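Local coordinates for protein cell division topological specificity factor (Helicobacter pylori, PDB 3KU7) that probably keeps the MinC and MinD division inhibitors from acting at midcell while letting them act at the poles, so that the septum forms in the middle, at residues 53-58 with 74-79. Sequence-based numbering, arbitrary orientation.
Sequences TKSSDI and VEIILP
The carboxylate of Asp57 offers one of its faces to Ile77, whose CD1 methyl sits over the plane, 3.6 Å from Asp57 OD2 and 3.8 Å from OD1, while CB of Ile77 packs at the root of the same side chain. At the far end of the contact the Pro79 ring turns its CG-CD edge to the turn, with CD 3.3 Å from Thr53 O. The contact lies at the open end of an antiparallel beta hairpin, strand 57-61 against strand 69-77, where the chain has just left helix 38-53 in the alpha+beta fold of the MinE topological specificity domain. The hairpin illustrates how one face of a sheet can pack on a helix while the other mixes a charged and an apolar side chain. Asp57 and Ile77 lie on the face turned from the helix; Ile58 and Ile76 form a non-hydrogen-bonded pair on the other, joined there by Val74, and rest on Ile46 and Ile49 of the helix. Ile58 reaches Val74 with CG2, which stands anti to the backbone N because chi1 is -73°, and meets its CG1 methyl at 4.1 Å. The turn out of the helix begins at Thr53, whose OG1 hydrogen-bonds to Ile49 O of the helix, and Lys54 takes a positive phi to change direction. Thr53 CB then abuts Leu78 CD2 at 3.7 Å, the two side chains crossing at about a right angle, and the second subunit packs on both, through its Tyr37 and Leu33. Between these ends, backbone Ile77 N donates to Asp57 O (3.2 Å). The next bond is made by a side chain: with chi1 at 172°, Ser55 OG swings to Ile77 O and donates to it at 2.7 Å, from 42° above the carbonyl plane.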
loop_
_atom_site.group_PDB
_atom_site.type_symbol
_atom_site.label_atom_id
_atom_site.label_comp_id
_atom_site.label_asym_id
_atom_site.label_seq_id
_atom_site.Cartn_x
_atom_site.Cartn_y
_atom_site.Cartn_z
ATOM N N THR A 53 -3.040 -10.603 -7.215
ATOM C CA THR A 53 -2.475 -11.718 -6.451
ATOM C C THR A 53 -3.431 -12.888 -6.236
ATOM O O THR A 53 -3.023 -13.952 -5.764
ATOM C CB THR A 53 -2.011 -11.265 -5.063
ATOM O OG1 THR A 53 -3.150 -10.937 -4.260
ATOM C CG2 THR A 53 -1.089 -10.071 -5.167
ATOM N N LYS A 54 -4.701 -12.669 -6.562
ATOM C CA LYS A 54 -5.749 -13.678 -6.410
ATOM C C LYS A 54 -5.852 -14.196 -4.956
ATOM O O LYS A 54 -6.531 -15.184 -4.686
ATOM C CB LYS A 54 -5.489 -14.844 -7.377
ATOM C CG LYS A 54 -4.903 -14.438 -8.750
ATOM C CD LYS A 54 -5.902 -13.709 -9.644
ATOM C CE LYS A 54 -5.222 -12.824 -10.721
ATOM N NZ LYS A 54 -4.322 -13.509 -11.709
ATOM N N SER A 55 -5.184 -13.511 -4.023
ATOM C CA SER A 55 -5.182 -13.881 -2.594
ATOM C C SER A 55 -6.570 -13.807 -1.971
ATOM O O SER A 55 -7.418 -13.063 -2.445
ATOM C CB SER A 55 -4.249 -12.968 -1.788
ATOM O OG SER A 55 -4.402 -13.233 -0.399
ATOM N N SER A 56 -6.791 -14.560 -0.897
ATOM C CA SER A 56 -8.085 -14.565 -0.226
ATOM C C SER A 56 -7.921 -14.509 1.290
ATOM O O SER A 56 -8.911 -14.475 2.029
ATOM C CB SER A 56 -8.874 -15.809 -0.623
ATOM O OG SER A 56 -8.217 -16.966 -0.159
ATOM N N ASP A 57 -6.667 -14.515 1.738
ATOM C CA ASP A 57 -6.350 -14.412 3.159
ATOM C C ASP A 57 -5.802 -13.009 3.359
ATOM O O ASP A 57 -4.651 -12.734 3.058
ATOM C CB ASP A 57 -5.298 -15.456 3.572
ATOM C CG ASP A 57 -4.901 -15.368 5.064
ATOM O OD1 ASP A 57 -4.388 -16.379 5.596
ATOM O OD2 ASP A 57 -5.073 -14.306 5.706
ATOM N N ILE A 58 -6.645 -12.110 3.848
ATOM C CA ILE A 58 -6.222 -10.738 4.076
ATOM C C ILE A 58 -6.497 -10.230 5.478
ATOM O O ILE A 58 -7.621 -10.289 5.984
ATOM C CB ILE A 58 -6.875 -9.807 3.062
ATOM C CG1 ILE A 58 -6.214 -10.043 1.708
ATOM C CG2 ILE A 58 -6.761 -8.354 3.519
ATOM C CD1 ILE A 58 -6.880 -9.347 0.604
ATOM N N VAL A 74 -1.663 -3.926 6.409
ATOM C CA VAL A 74 -2.376 -4.994 5.716
ATOM C C VAL A 74 -1.482 -6.157 5.310
ATOM O O VAL A 74 -0.629 -6.012 4.432
ATOM C CB VAL A 74 -3.075 -4.480 4.442
ATOM C CG1 VAL A 74 -3.701 -5.639 3.706
ATOM C CG2 VAL A 74 -4.151 -3.508 4.801
ATOM N N GLU A 75 -1.705 -7.312 5.945
ATOM C CA GLU A 75 -0.950 -8.527 5.678
ATOM C C GLU A 75 -1.719 -9.406 4.713
ATOM O O GLU A 75 -2.885 -9.745 4.901
ATOM C CB GLU A 75 -0.654 -9.282 6.978
ATOM C CG GLU A 75 0.202 -8.508 7.971
ATOM C CD GLU A 75 -0.507 -7.310 8.655
ATOM O OE1 GLU A 75 0.197 -6.453 9.233
ATOM O OE2 GLU A 75 -1.757 -7.215 8.644
ATOM N N ILE A 76 -1.009 -9.785 3.670
ATOM C CA ILE A 76 -1.558 -10.569 2.595
ATOM C C ILE A 76 -0.804 -11.866 2.318
ATOM O O ILE A 76 0.348 -11.853 1.912
ATOM C CB ILE A 76 -1.567 -9.696 1.318
ATOM C CG1 ILE A 76 -2.263 -8.350 1.616
ATOM C CG2 ILE A 76 -2.233 -10.458 0.182
ATOM C CD1 ILE A 76 -2.014 -7.236 0.601
ATOM N N ILE A 77 -1.478 -12.987 2.530
ATOM C CA ILE A 77 -0.892 -14.286 2.264
ATOM C C ILE A 77 -1.186 -14.697 0.830
ATOM O O ILE A 77 -2.338 -14.836 0.446
ATOM C CB ILE A 77 -1.459 -15.358 3.212
ATOM C CG1 ILE A 77 -0.913 -15.167 4.622
ATOM C CG2 ILE A 77 -1.104 -16.707 2.718
ATOM C CD1 ILE A 77 -1.514 -13.984 5.319
ATOM N N LEU A 78 -0.134 -14.909 0.043
ATOM C CA LEU A 78 -0.281 -15.320 -1.354
ATOM C C LEU A 78 -0.700 -16.779 -1.520
ATOM O O LEU A 78 -0.408 -17.625 -0.679
ATOM C CB LEU A 78 1.024 -15.091 -2.131
ATOM C CG LEU A 78 1.596 -13.681 -2.224
ATOM C CD1 LEU A 78 2.838 -13.673 -3.120
ATOM C CD2 LEU A 78 0.533 -12.755 -2.762
ATOM N N PRO A 79 -1.397 -17.088 -2.619
ATOM C CA PRO A 79 -1.859 -18.445 -2.902
ATOM C C PRO A 79 -0.732 -19.435 -3.211
ATOM O O PRO A 79 0.101 -19.209 -4.091
ATOM C CB PRO A 79 -2.803 -18.240 -4.082
ATOM C CG PRO A 79 -3.316 -16.832 -3.860
ATOM C CD PRO A 79 -2.057 -16.115 -3.506
#